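Local coordinates for protein ICChI, a glycosylated chitinase (Ipomoea carnea, PDB 6IDN) that shows chitinase and lysozyme activity and, as a family 18 glycoside hydrolase, probably cleaves beta-1,4 bonds between N-acetylglucosamine units in chitin, at residues A[18-21]-A[27-30]; A[23-28]-A[263-268]; A[95-100]-A[142-147]; A[99-104]-A[150-155]; A[239-244]-A[248-253]. All blocks are in the same frame, centred on the assembly; numbering follows the deposited sequence.

Contact 1: residues A[18-21]-A[27-30]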
# COMPACT_ATOMS: atom_id res chain seq x y z
N GLU A 18 17.33 6.50 -2.06
CA GLU A 18 17.99 5.36 -2.69
C GLU A 18 16.96 4.39 -3.25
O GLU A 18 17.16 3.79 -4.32
CB GLU A 18 18.89 4.66 -1.68
CG GLU A 18 20.16 5.44 -1.36
CD GLU A 18 20.87 4.93 -0.13
OE1 GLU A 18 20.27 4.15 0.64
OE2 GLU A 18 22.04 5.30 0.07
N THR A 19 15.86 4.20 -2.53
CA THR A 19 14.79 3.34 -3.02
C THR A 19 14.25 3.86 -4.35
O THR A 19 14.09 3.10 -5.31
CB THR A 19 13.71 3.26 -1.95
OG1 THR A 19 14.28 2.65 -0.78
CG2 THR A 19 12.51 2.44 -2.44
N CYS A 20 13.98 5.16 -4.42
CA CYS A 20 13.51 5.72 -5.68
C CYS A 20 14.57 5.63 -6.76
O CYS A 20 14.25 5.39 -7.93
CB CYS A 20 13.05 7.17 -5.47
SG CYS A 20 11.55 7.20 -4.51
N ASP A 21 15.84 5.81 -6.39
CA ASP A 21 16.92 5.78 -7.37
C ASP A 21 17.21 4.39 -7.93
O ASP A 21 18.03 4.27 -8.84
CB ASP A 21 18.19 6.38 -6.74
CG ASP A 21 18.26 7.90 -6.88
OD1 ASP A 21 17.70 8.45 -7.85
OD2 ASP A 21 18.88 8.56 -6.01
N ILE A 27 5.56 3.31 -7.51
CA ILE A 27 4.78 3.69 -6.33
C ILE A 27 5.52 3.22 -5.09
O ILE A 27 6.00 2.08 -5.05
CB ILE A 27 3.36 3.08 -6.35
CG1 ILE A 27 2.63 3.52 -7.62
CG2 ILE A 27 2.59 3.50 -5.13
CD1 ILE A 27 1.38 2.74 -7.90
N ILE A 28 5.63 4.08 -4.08
CA ILE A 28 6.21 3.72 -2.79
C ILE A 28 5.12 3.85 -1.74
O ILE A 28 4.56 4.94 -1.57
CB ILE A 28 7.40 4.62 -2.39
CG1 ILE A 28 8.36 4.84 -3.56
CG2 ILE A 28 8.13 4.03 -1.17
CD1 ILE A 28 9.13 3.62 -3.94
N ASN A 29 4.85 2.77 -1.02
CA ASN A 29 3.96 2.82 0.14
C ASN A 29 4.82 2.95 1.39
O ASN A 29 5.55 2.02 1.75
CB ASN A 29 3.09 1.57 0.24
CG ASN A 29 2.16 1.42 -0.93
OD1 ASN A 29 1.55 2.39 -1.37
ND2 ASN A 29 2.03 0.19 -1.43
N ILE A 30 4.70 4.08 2.09
CA ILE A 30 5.44 4.31 3.33
C ILE A 30 4.58 3.77 4.48
O ILE A 30 3.52 4.32 4.77
CB ILE A 30 5.77 5.79 3.53
CG1 ILE A 30 6.67 6.33 2.40
CG2 ILE A 30 6.40 6.02 4.91
CD1 ILE A 30 7.06 7.81 2.57

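Contact 2: residues A[23-28]-A[263-268]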
# COMPACT_ATOMS: atom_id res chain seq x y z
N ASP A 23 15.08 3.06 -9.70
CA ASP A 23 14.30 3.20 -10.93
C ASP A 23 13.47 1.95 -11.21
O ASP A 23 12.99 1.76 -12.33
CB ASP A 23 15.20 3.57 -12.11
CG ASP A 23 15.81 4.94 -11.96
OD1 ASP A 23 15.08 5.86 -11.53
OD2 ASP A 23 17.01 5.12 -12.25
N ASP A 24 13.29 1.10 -10.20
CA ASP A 24 12.46 -0.09 -10.32
C ASP A 24 11.02 0.14 -9.91
O ASP A 24 10.15 -0.66 -10.27
CB ASP A 24 13.03 -1.24 -9.46
CG ASP A 24 14.21 -1.92 -10.11
OD1 ASP A 24 14.46 -1.68 -11.31
OD2 ASP A 24 14.91 -2.70 -9.42
N TYR A 25 10.73 1.21 -9.16
CA TYR A 25 9.43 1.38 -8.53
C TYR A 25 8.71 2.60 -9.08
O TYR A 25 9.31 3.66 -9.29
CB TYR A 25 9.56 1.51 -7.01
CG TYR A 25 10.51 0.51 -6.41
CD1 TYR A 25 10.31 -0.86 -6.57
CD2 TYR A 25 11.64 0.93 -5.70
CE1 TYR A 25 11.17 -1.78 -6.02
CE2 TYR A 25 12.50 0.01 -5.14
CZ TYR A 25 12.28 -1.34 -5.31
OH TYR A 25 13.14 -2.26 -4.76
N ASP A 26 7.42 2.43 -9.32
CA ASP A 26 6.55 3.51 -9.73
C ASP A 26 5.72 4.07 -8.59
O ASP A 26 5.22 5.19 -8.72
CB ASP A 26 5.61 3.02 -10.83
CG ASP A 26 6.35 2.42 -11.99
OD1 ASP A 26 6.79 3.20 -12.88
OD2 ASP A 26 6.55 1.18 -12.00
N ILE A 27 5.56 3.31 -7.51
CA ILE A 27 4.78 3.69 -6.33
C ILE A 27 5.52 3.22 -5.09
O ILE A 27 6.00 2.08 -5.05
CB ILE A 27 3.36 3.08 -6.35
CG1 ILE A 27 2.63 3.52 -7.62
CG2 ILE A 27 2.59 3.50 -5.13
CD1 ILE A 27 1.38 2.74 -7.90
N ILE A 28 5.63 4.08 -4.08
CA ILE A 28 6.21 3.72 -2.79
C ILE A 28 5.12 3.85 -1.74
O ILE A 28 4.56 4.94 -1.57
CB ILE A 28 7.40 4.62 -2.39
CG1 ILE A 28 8.36 4.84 -3.56
CG2 ILE A 28 8.13 4.03 -1.17
CD1 ILE A 28 9.13 3.62 -3.94
N ASP A 263 17.18 -8.27 -5.60
CA ASP A 263 17.18 -8.29 -7.06
C ASP A 263 15.89 -8.82 -7.66
O ASP A 263 15.85 -9.08 -8.87
CB ASP A 263 18.38 -9.11 -7.59
CG ASP A 263 18.43 -10.52 -7.03
OD1 ASP A 263 17.40 -11.03 -6.55
OD2 ASP A 263 19.51 -11.14 -7.08
N TYR A 264 14.81 -8.97 -6.88
CA TYR A 264 13.58 -9.52 -7.44
C TYR A 264 12.97 -8.56 -8.45
O TYR A 264 12.69 -8.95 -9.59
CB TYR A 264 12.59 -9.84 -6.32
CG TYR A 264 11.44 -10.74 -6.72
CD1 TYR A 264 11.66 -12.06 -7.07
CD2 TYR A 264 10.13 -10.27 -6.72
CE1 TYR A 264 10.61 -12.90 -7.42
CE2 TYR A 264 9.07 -11.11 -7.07
CZ TYR A 264 9.32 -12.41 -7.41
OH TYR A 264 8.27 -13.25 -7.75
N SER A 265 12.77 -7.29 -8.07
CA SER A 265 12.16 -6.36 -9.02
C SER A 265 13.04 -6.14 -10.24
O SER A 265 12.53 -5.95 -11.35
CB SER A 265 11.84 -5.02 -8.34
OG SER A 265 13.00 -4.42 -7.80
N SER A 266 14.36 -6.16 -10.07
CA SER A 266 15.24 -6.03 -11.23
C SER A 266 15.05 -7.20 -12.19
O SER A 266 15.11 -7.02 -13.41
CB SER A 266 16.70 -5.94 -10.78
OG SER A 266 16.97 -4.73 -10.10
N LYS A 267 14.79 -8.39 -11.65
CA LYS A 267 14.63 -9.57 -12.50
C LYS A 267 13.28 -9.58 -13.22
O LYS A 267 13.18 -10.14 -14.31
CB LYS A 267 14.76 -10.85 -11.67
CG LYS A 267 16.16 -11.22 -11.23
CD LYS A 267 16.11 -12.42 -10.28
CE LYS A 267 17.46 -12.72 -9.68
NZ LYS A 267 18.41 -13.15 -10.73
N ILE A 268 12.24 -8.99 -12.62
CA ILE A 268 10.90 -9.10 -13.20
C ILE A 268 10.45 -7.85 -13.94
O ILE A 268 9.53 -7.93 -14.76
CB ILE A 268 9.85 -9.49 -12.13
CG1 ILE A 268 9.64 -8.34 -11.12
CG2 ILE A 268 10.25 -10.78 -11.43
CD1 ILE A 268 8.46 -8.58 -10.18

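Contact 3: residues A[95-100]-A[142-147]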
# COMPACT_ATOMS: atom_id res chain seq x y z
N SER A 95 -12.92 12.45 10.99
CA SER A 95 -11.85 13.12 11.73
C SER A 95 -10.48 12.59 11.33
O SER A 95 -9.51 13.36 11.24
CB SER A 95 -12.06 12.95 13.24
OG SER A 95 -13.20 13.67 13.70
N VAL A 96 -10.37 11.28 11.09
CA VAL A 96 -9.10 10.70 10.67
C VAL A 96 -8.76 11.14 9.25
O VAL A 96 -7.59 11.39 8.92
CB VAL A 96 -9.17 9.17 10.80
CG1 VAL A 96 -7.96 8.50 10.17
CG2 VAL A 96 -9.27 8.79 12.26
N ALA A 97 -9.77 11.23 8.37
CA ALA A 97 -9.51 11.70 7.02
C ALA A 97 -8.93 13.10 7.05
O ALA A 97 -7.98 13.42 6.33
CB ALA A 97 -10.81 11.70 6.19
N GLN A 98 -9.50 13.96 7.90
CA GLN A 98 -9.01 15.33 8.00
C GLN A 98 -7.58 15.35 8.53
O GLN A 98 -6.74 16.10 8.04
CB GLN A 98 -9.93 16.14 8.91
CG GLN A 98 -9.69 17.60 8.85
CD GLN A 98 -10.12 18.18 7.53
OE1 GLN A 98 -11.29 18.14 7.17
NE2 GLN A 98 -9.15 18.69 6.78
N TYR A 99 -7.30 14.52 9.54
CA TYR A 99 -5.95 14.41 10.06
C TYR A 99 -4.98 14.02 8.96
O TYR A 99 -3.89 14.58 8.85
CB TYR A 99 -5.88 13.37 11.20
CG TYR A 99 -4.46 12.88 11.46
CD1 TYR A 99 -3.61 13.58 12.31
CD2 TYR A 99 -3.96 11.73 10.85
CE1 TYR A 99 -2.30 13.15 12.53
CE2 TYR A 99 -2.66 11.30 11.07
CZ TYR A 99 -1.84 12.01 11.91
OH TYR A 99 -0.54 11.58 12.14
N LEU A 100 -5.36 13.02 8.15
CA LEU A 100 -4.47 12.57 7.09
C LEU A 100 -4.25 13.67 6.06
O LEU A 100 -3.13 13.90 5.61
CB LEU A 100 -5.03 11.32 6.42
CG LEU A 100 -5.10 10.11 7.35
CD1 LEU A 100 -5.91 9.02 6.68
CD2 LEU A 100 -3.72 9.60 7.67
N TRP A 142 -11.86 10.98 -0.40
CA TRP A 142 -12.23 11.35 -1.77
C TRP A 142 -12.81 12.75 -1.81
O TRP A 142 -12.46 13.55 -2.69
CB TRP A 142 -13.24 10.31 -2.29
CG TRP A 142 -13.72 10.42 -3.72
CD1 TRP A 142 -13.24 9.73 -4.81
CD2 TRP A 142 -14.83 11.19 -4.20
NE1 TRP A 142 -13.96 10.06 -5.93
CE2 TRP A 142 -14.94 10.96 -5.59
CE3 TRP A 142 -15.72 12.09 -3.60
CZ2 TRP A 142 -15.92 11.57 -6.37
CZ3 TRP A 142 -16.70 12.68 -4.38
CH2 TRP A 142 -16.78 12.43 -5.75
N ILE A 143 -13.68 13.08 -0.85
CA ILE A 143 -14.24 14.43 -0.78
C ILE A 143 -13.14 15.46 -0.54
O ILE A 143 -13.12 16.52 -1.17
CB ILE A 143 -15.32 14.50 0.30
CG1 ILE A 143 -16.53 13.67 -0.13
CG2 ILE A 143 -15.73 15.95 0.55
CD1 ILE A 143 -17.51 13.42 1.01
N LEU A 144 -12.21 15.16 0.37
CA LEU A 144 -11.15 16.13 0.67
C LEU A 144 -10.30 16.42 -0.57
O LEU A 144 -9.89 17.58 -0.80
CB LEU A 144 -10.27 15.62 1.81
CG LEU A 144 -10.88 15.81 3.21
CD1 LEU A 144 -10.24 14.86 4.21
CD2 LEU A 144 -10.71 17.27 3.69
N GLY A 145 -10.03 15.40 -1.38
CA GLY A 145 -9.34 15.64 -2.63
C GLY A 145 -10.13 16.56 -3.54
O GLY A 145 -9.59 17.50 -4.12
N GLY A 146 -11.44 16.30 -3.66
CA GLY A 146 -12.25 17.11 -4.54
C GLY A 146 -12.35 18.55 -4.08
O GLY A 146 -12.32 19.48 -4.90
N ARG A 147 -12.44 18.77 -2.77
CA ARG A 147 -12.61 20.12 -2.25
C ARG A 147 -11.40 21.00 -2.54
O ARG A 147 -11.54 22.21 -2.76
CB ARG A 147 -12.86 20.08 -0.74
CG ARG A 147 -14.29 19.76 -0.37
CD ARG A 147 -14.48 19.76 1.14
NE ARG A 147 -15.80 19.26 1.48
CZ ARG A 147 -16.91 19.99 1.44
NH1 ARG A 147 -16.86 21.27 1.07
NH2 ARG A 147 -18.07 19.43 1.75

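Contact 4: residues A[99-104]-A[150-155]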
# COMPACT_ATOMS: atom_id res chain seq x y z
N TYR A 99 -7.30 14.52 9.54
CA TYR A 99 -5.95 14.41 10.06
C TYR A 99 -4.98 14.02 8.96
O TYR A 99 -3.89 14.58 8.85
CB TYR A 99 -5.88 13.37 11.20
CG TYR A 99 -4.46 12.88 11.46
CD1 TYR A 99 -3.61 13.58 12.31
CD2 TYR A 99 -3.96 11.73 10.85
CE1 TYR A 99 -2.30 13.15 12.53
CE2 TYR A 99 -2.66 11.30 11.07
CZ TYR A 99 -1.84 12.01 11.91
OH TYR A 99 -0.54 11.58 12.14
N LEU A 100 -5.36 13.02 8.15
CA LEU A 100 -4.47 12.57 7.09
C LEU A 100 -4.25 13.67 6.06
O LEU A 100 -3.13 13.90 5.61
CB LEU A 100 -5.03 11.32 6.42
CG LEU A 100 -5.10 10.11 7.35
CD1 LEU A 100 -5.91 9.02 6.68
CD2 LEU A 100 -3.72 9.60 7.67
N TRP A 101 -5.33 14.37 5.69
CA TRP A 101 -5.20 15.46 4.73
C TRP A 101 -4.28 16.55 5.29
O TRP A 101 -3.37 17.03 4.60
CB TRP A 101 -6.58 16.04 4.38
CG TRP A 101 -6.47 17.29 3.57
CD1 TRP A 101 -6.61 18.57 4.03
CD2 TRP A 101 -6.16 17.39 2.18
NE1 TRP A 101 -6.40 19.46 3.00
CE2 TRP A 101 -6.13 18.76 1.85
CE3 TRP A 101 -5.92 16.45 1.17
CZ2 TRP A 101 -5.86 19.21 0.57
CZ3 TRP A 101 -5.63 16.91 -0.11
CH2 TRP A 101 -5.61 18.28 -0.40
N ASN A 102 -4.50 16.93 6.54
CA ASN A 102 -3.77 18.05 7.12
C ASN A 102 -2.31 17.71 7.37
O ASN A 102 -1.45 18.60 7.32
CB ASN A 102 -4.43 18.47 8.43
CG ASN A 102 -5.74 19.19 8.23
OD1 ASN A 102 -6.05 19.65 7.13
ND2 ASN A 102 -6.52 19.30 9.30
N ASN A 103 -2.01 16.45 7.69
CA ASN A 103 -0.68 16.11 8.16
C ASN A 103 0.19 15.45 7.10
O ASN A 103 1.43 15.57 7.18
CB ASN A 103 -0.77 15.22 9.40
CG ASN A 103 -1.10 16.01 10.65
OD1 ASN A 103 -0.21 16.57 11.29
ND2 ASN A 103 -2.39 16.10 10.98
N PHE A 104 -0.41 14.79 6.11
CA PHE A 104 0.34 14.03 5.12
C PHE A 104 0.02 14.44 3.68
O PHE A 104 0.88 14.29 2.80
CB PHE A 104 0.09 12.53 5.31
CG PHE A 104 0.67 11.98 6.58
CD1 PHE A 104 2.01 11.64 6.65
CD2 PHE A 104 -0.12 11.82 7.71
CE1 PHE A 104 2.56 11.14 7.83
CE2 PHE A 104 0.43 11.34 8.89
CZ PHE A 104 1.77 10.99 8.95
N SER A 150 -7.06 18.55 -5.67
CA SER A 150 -5.83 17.78 -5.64
C SER A 150 -6.13 16.30 -5.81
O SER A 150 -7.15 15.80 -5.32
CB SER A 150 -5.07 18.01 -4.33
OG SER A 150 -4.70 19.38 -4.17
N ASN A 151 -5.23 15.60 -6.49
CA ASN A 151 -5.32 14.15 -6.59
C ASN A 151 -4.97 13.51 -5.25
O ASN A 151 -3.86 13.68 -4.74
CB ASN A 151 -4.36 13.65 -7.68
CG ASN A 151 -4.68 14.22 -9.03
OD1 ASN A 151 -5.85 14.30 -9.41
ND2 ASN A 151 -3.66 14.63 -9.76
N VAL A 152 -5.93 12.78 -4.68
CA VAL A 152 -5.72 11.93 -3.52
C VAL A 152 -6.00 10.51 -3.99
O VAL A 152 -7.17 10.10 -4.13
CB VAL A 152 -6.62 12.31 -2.34
CG1 VAL A 152 -6.45 11.31 -1.20
CG2 VAL A 152 -6.29 13.70 -1.86
N TYR A 153 -4.95 9.74 -4.22
CA TYR A 153 -5.13 8.35 -4.62
C TYR A 153 -5.48 7.48 -3.43
O TYR A 153 -4.99 7.69 -2.32
CB TYR A 153 -3.86 7.81 -5.29
CG TYR A 153 -3.57 8.54 -6.56
CD1 TYR A 153 -4.21 8.21 -7.75
CD2 TYR A 153 -2.69 9.60 -6.56
CE1 TYR A 153 -3.96 8.91 -8.91
CE2 TYR A 153 -2.43 10.31 -7.70
CZ TYR A 153 -3.06 9.96 -8.88
OH TYR A 153 -2.79 10.67 -10.02
N LEU A 154 -6.35 6.50 -3.66
CA LEU A 154 -6.74 5.56 -2.62
C LEU A 154 -6.30 4.17 -3.05
O LEU A 154 -6.59 3.75 -4.17
CB LEU A 154 -8.25 5.60 -2.39
CG LEU A 154 -8.81 6.95 -1.94
CD1 LEU A 154 -10.34 6.94 -1.90
CD2 LEU A 154 -8.23 7.31 -0.58
N ALA A 155 -5.57 3.48 -2.18
CA ALA A 155 -5.08 2.14 -2.47
C ALA A 155 -5.48 1.23 -1.32
O ALA A 155 -5.58 1.67 -0.18
CB ALA A 155 -3.55 2.13 -2.68

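Contact 5: residues A[239-244]-A[248-253]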
# COMPACT_ATOMS: atom_id res chain seq x y z
N GLU A 239 4.67 -18.36 -15.87
CA GLU A 239 3.41 -18.99 -15.48
C GLU A 239 2.31 -18.02 -15.09
O GLU A 239 1.14 -18.38 -15.19
CB GLU A 239 3.61 -19.94 -14.29
CG GLU A 239 4.60 -21.05 -14.56
CD GLU A 239 5.08 -21.74 -13.31
OE1 GLU A 239 4.34 -21.70 -12.30
OE2 GLU A 239 6.18 -22.34 -13.35
N VAL A 240 2.65 -16.82 -14.61
CA VAL A 240 1.64 -15.97 -13.98
C VAL A 240 1.43 -14.67 -14.74
O VAL A 240 0.31 -14.35 -15.14
CB VAL A 240 2.03 -15.68 -12.52
CG1 VAL A 240 1.06 -14.66 -11.91
CG2 VAL A 240 2.03 -16.97 -11.73
N LEU A 241 2.51 -13.89 -14.93
CA LEU A 241 2.37 -12.59 -15.58
C LEU A 241 1.63 -12.64 -16.91
O LEU A 241 0.71 -11.82 -17.10
CB LEU A 241 3.76 -11.95 -15.75
CG LEU A 241 4.35 -11.43 -14.43
CD1 LEU A 241 5.73 -10.84 -14.64
CD2 LEU A 241 3.44 -10.40 -13.80
N PRO A 242 1.93 -13.54 -17.85
CA PRO A 242 1.20 -13.51 -19.13
C PRO A 242 -0.29 -13.78 -18.99
O PRO A 242 -1.08 -13.32 -19.82
CB PRO A 242 1.89 -14.59 -19.97
CG PRO A 242 3.20 -14.86 -19.28
CD PRO A 242 2.96 -14.60 -17.83
N THR A 243 -0.70 -14.52 -17.95
CA THR A 243 -2.12 -14.78 -17.73
C THR A 243 -2.82 -13.57 -17.12
O THR A 243 -3.87 -13.13 -17.63
CB THR A 243 -2.29 -16.02 -16.84
OG1 THR A 243 -1.74 -17.18 -17.50
CG2 THR A 243 -3.78 -16.25 -16.54
N ILE A 244 -2.27 -12.99 -16.05
CA ILE A 244 -2.98 -11.89 -15.40
C ILE A 244 -2.95 -10.61 -16.23
O ILE A 244 -3.82 -9.75 -16.07
CB ILE A 244 -2.46 -11.60 -13.98
CG1 ILE A 244 -1.00 -11.14 -13.98
CG2 ILE A 244 -2.67 -12.82 -13.07
CD1 ILE A 244 -0.50 -10.73 -12.57
N TYR A 248 -8.34 -6.65 -17.88
CA TYR A 248 -8.35 -5.32 -18.48
C TYR A 248 -7.71 -4.28 -17.57
O TYR A 248 -7.04 -3.36 -18.05
CB TYR A 248 -9.78 -4.91 -18.84
CG TYR A 248 -10.55 -4.21 -17.73
CD1 TYR A 248 -11.26 -4.95 -16.78
CD2 TYR A 248 -10.58 -2.83 -17.62
CE1 TYR A 248 -11.97 -4.34 -15.77
CE2 TYR A 248 -11.29 -2.20 -16.61
CZ TYR A 248 -11.99 -2.96 -15.69
OH TYR A 248 -12.71 -2.35 -14.69
N ASP A 249 -7.90 -4.41 -16.26
CA ASP A 249 -7.38 -3.42 -15.33
C ASP A 249 -6.14 -3.91 -14.59
O ASP A 249 -5.80 -3.38 -13.53
CB ASP A 249 -8.46 -2.97 -14.32
CG ASP A 249 -9.04 -4.11 -13.49
OD1 ASP A 249 -8.84 -5.28 -13.83
OD2 ASP A 249 -9.74 -3.81 -12.47
N TYR A 250 -5.44 -4.90 -15.15
CA TYR A 250 -4.13 -5.28 -14.63
C TYR A 250 -3.25 -4.04 -14.52
O TYR A 250 -3.09 -3.29 -15.48
CB TYR A 250 -3.46 -6.30 -15.55
CG TYR A 250 -1.98 -6.47 -15.29
CD1 TYR A 250 -1.52 -7.21 -14.21
CD2 TYR A 250 -1.05 -5.87 -16.13
CE1 TYR A 250 -0.16 -7.36 -13.97
CE2 TYR A 250 0.31 -6.01 -15.89
CZ TYR A 250 0.74 -6.75 -14.81
OH TYR A 250 2.09 -6.90 -14.58
N GLY A 251 -2.70 -3.83 -13.33
CA GLY A 251 -1.87 -2.67 -13.10
C GLY A 251 -0.40 -2.94 -12.83
O GLY A 251 0.43 -2.04 -12.95
N GLY A 252 -0.08 -4.18 -12.44
CA GLY A 252 1.31 -4.51 -12.17
C GLY A 252 1.47 -5.41 -10.97
O GLY A 252 0.55 -6.17 -10.64
N VAL A 253 2.62 -5.31 -10.30
CA VAL A 253 2.99 -6.14 -9.16
C VAL A 253 3.32 -5.23 -7.98
O VAL A 253 3.98 -4.21 -8.15
CB VAL A 253 4.21 -7.03 -9.51
CG1 VAL A 253 4.81 -7.70 -8.26
CG2 VAL A 253 3.85 -8.05 -10.58

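Contact 1: residues A[18-21]-A[27-30]
In the first beta-alpha-beta unit of the TIM barrel, formed by strand 2-7, helix 16-21 and strand 27-36, Ile-28 reaches out from the strand to meet Thr-19 and Cys-20 on the last turn of the helix. The backbones stay well apart, with the CA atoms of Cys-20 and Ile-28 8.1 Å from each other, so a long branched aliphatic chain suits the strand position. Ile-28 turns CG1 away from its carbonyl carbon (chi1 -45°), and the end of the chain then crosses that of Thr-19 at a slant, CD1 of Ile-28 lying 3.9 Å from Thr-19 CG2.

Threonine serves two needs here. Its hydroxyl OG1 is hydrogen-bonded to the carbonyl oxygen of Ser-15, just before the helix, which leaves the methyl group to face the strand. Cys-20 is tied by its disulfide to Cys-67 of helix 60-69, and its sulfur is therefore an apolar surface with no proton to donate. All three residues are buried, and the interaction is purely apolar. Ile-28 also packs on Ile-5 of strand 2-7, while Cys-20 SG lies 4.1 Å from Ile-28 CG1.

Contact 2: residues A[23-28]-A[263-268]
OD2 of Asp-24 has the hydroxyls of two successive serines beside it, Ser-265 and Ser-266. In one of its two modelled conformers, Ser-266 donates from OG to Asp-24 OD2 over 3.0 Å, using the syn lone pair of the carboxylate oxygen; the bond is thus probably made only part of the time. Ser-265 OG comes as near, 3.0 Å from Asp-24 OD2, but its hydrogen bond is with OD2 of Asp-261, just before the helix. A chi1 of 59° sets this hydroxyl between the two carboxylates. Small hydroxyl side chains fit here, since they let an acidic loop residue approach the first turn of a helix, whose N-terminal end would probably favour the negative charge.

The contact ties the loop between helix 16-21 and strand 27-36 to helix 264-268, so that parts of the TIM barrel far apart in sequence meet. Ser-265 would probably lose its packing partner, and Ser-266 OG its occasional acceptor, were an alanine to replace Asp-24. Tyr-25 adds its ring obliquely: Tyr-25 CE1 is 3.7 Å from Ser-265 OG, and its OH bonds to the same Asp-261 oxygen. Asp-24 CB rests over one face of that ring, offset toward the rim.

Contact 3: residues A[95-100]-A[142-147]
Helices 90-103 and 134-148 draw together so that the CA atoms of Gln-98 and Leu-144 stand 7.7 Å apart, close enough for one side chain to fill the space between them. That side chain is Leu-144. It points at the other helix and spreads its two methyl groups over neighbouring residues, with CG anti to the carbonyl carbon (chi1 -79°).

Leu-144 CD1 enters beside Ala-97, 3.4 Å from Ala-97 O and 3.8 Å from Ala-97 CB. Alanine suits this position because its single methyl lets the leucine come right up to the helix backbone. The same methyl also touches Leu-137, Gln-140 and Leu-141, so Ala-97 sits in a mostly apolar seam with helix 134-148.

The second methyl meets the amide of Gln-98. The glutamine chain leaves its backbone with CG anti to N and then bends at chi2 (70°), which brings its end across the leucine at about a right angle. Leu-144 CD2 lies almost equally far from the two amide heteroatoms, 3.6 Å from Gln-98 OE1 and 3.7 Å from Gln-98 NE2. NE2 is hydrogen-bonded to Asn-102 OD1 one turn further along, which helps to fix the rotation of the amide at the partly exposed margin. No hydrogen bond crosses between 95-100 and 142-147, so the join here depends on shape.

Such side-by-side packing is characteristic of the outer ring of a TIM barrel: helix 90-103 follows strand 73-80, helix 134-148 follows strand 121-126, and the two helices cover neighbouring strands.

Contact 4: residues A[99-104]-A[150-155]
From Tyr-99 onward, the end of helix 90-103 carries Trp-101 out to Ser-150 and Val-152 in the run leading to strand 153-156. Tyr-99 contributes to the helix end: Tyr-99 O accepts from the backbone N of Asn-103 and also from Asn-103 ND2, at 3.0 Å with an N-H...O angle of 158°. Asparagine suits this last turn because its amide can fold back onto a carbonyl, and its CB lies over one face of the Tyr-99 ring. Leu-100 turns toward the barrel and packs on Leu-78.

Trp-101 then makes the contact. Its CG stands anti to the backbone N (chi1 171°), and the indole extends far enough to offer the rim of its six-membered ring. Trp-101 CZ3 is 3.7 Å from Val-152 CG2, and Trp-101 CH2 is 4.0 Å from Ser-150 CB, which lies in the plane of the indole. The breadth of tryptophan bridges backbones whose nearest CA atoms, Trp-101 and Val-152, are 9.0 Å apart. Phe-104, just past the helix, packs on Leu-76 and Pro-113.

The indole also touches Leu-144 and Ser-148 of helix 134-148, so Trp-101 sits between that helix and the approach to strand 153-156, which pairs with strands 121-126 and 178-182.

Contact 5: residues A[239-244]-A[248-253]
Ile-244 and Tyr-250 make the close part of this contact, while Leu-241 and Val-253 meet more loosely. Ile-244 holds CG1 between its backbone N and carbonyl carbon (chi1 64°), which brings Ile-244 CD1 obliquely against the tyrosine ring, 3.7 Å from Tyr-250 CE1. Ile-244 O is also near, 3.5 Å from Tyr-250 CB, so backbone and side chain both line the aromatic residue. On its own strand, Gly-252 N lies over one face of that ring. Gly-252 has backbone angles at which a CB would collide with the preceding carbonyl oxygen, so glycine suits the place.

One turn earlier in the helix, Leu-241 CD2 makes a van der Waals contact with Tyr-250 OH at 3.8 Å and a light apolar one with Val-253 CG2 at 4.0 Å. Tyr-250, itself only partly exposed, is amphipathic in use: its ring packs on aliphatic groups while its OH is hydrogen-bonded to the terminal carboxylate of Val-272. With a serine in place of Tyr-250, Val-272 OXT is likely to lose its hydroxyl partner, and a gap would open beside Ile-244 and Leu-241.

The helix and strand segments run nearly antiparallel, at 161° with axes 10.3 Å apart, as expected within a beta-alpha-beta unit of a TIM barrel, here strand 213-219, helix 233-244 and strand 250-256.

Overall arrangement
Contacts 1 and 2, with centres 9 Å apart, share the start of strand 27-36 and touch where Thr-19 O meets Tyr-25 CD2 at 3.3 Å. Contacts 3 and 4, centres 6 Å apart, share helix 90-103, and Gly-145 O lies 3.1 Å from Ser-150 N in a probable hydrogen bond. Contact 5 touches contact 2 through Ile-268 CD1 and Val-253 CG1, 4.2 Å apart. A bound calcium ion lies about 10 Å from the Trp-101 side chain. Contacts 1, 2, 4 and 5 use the starts of strands 27-36, 153-156 and 250-256 or the turns before them, so they lie toward the N-terminal end of the barrel, away from the C-terminal strand ends where this family's active site is expected.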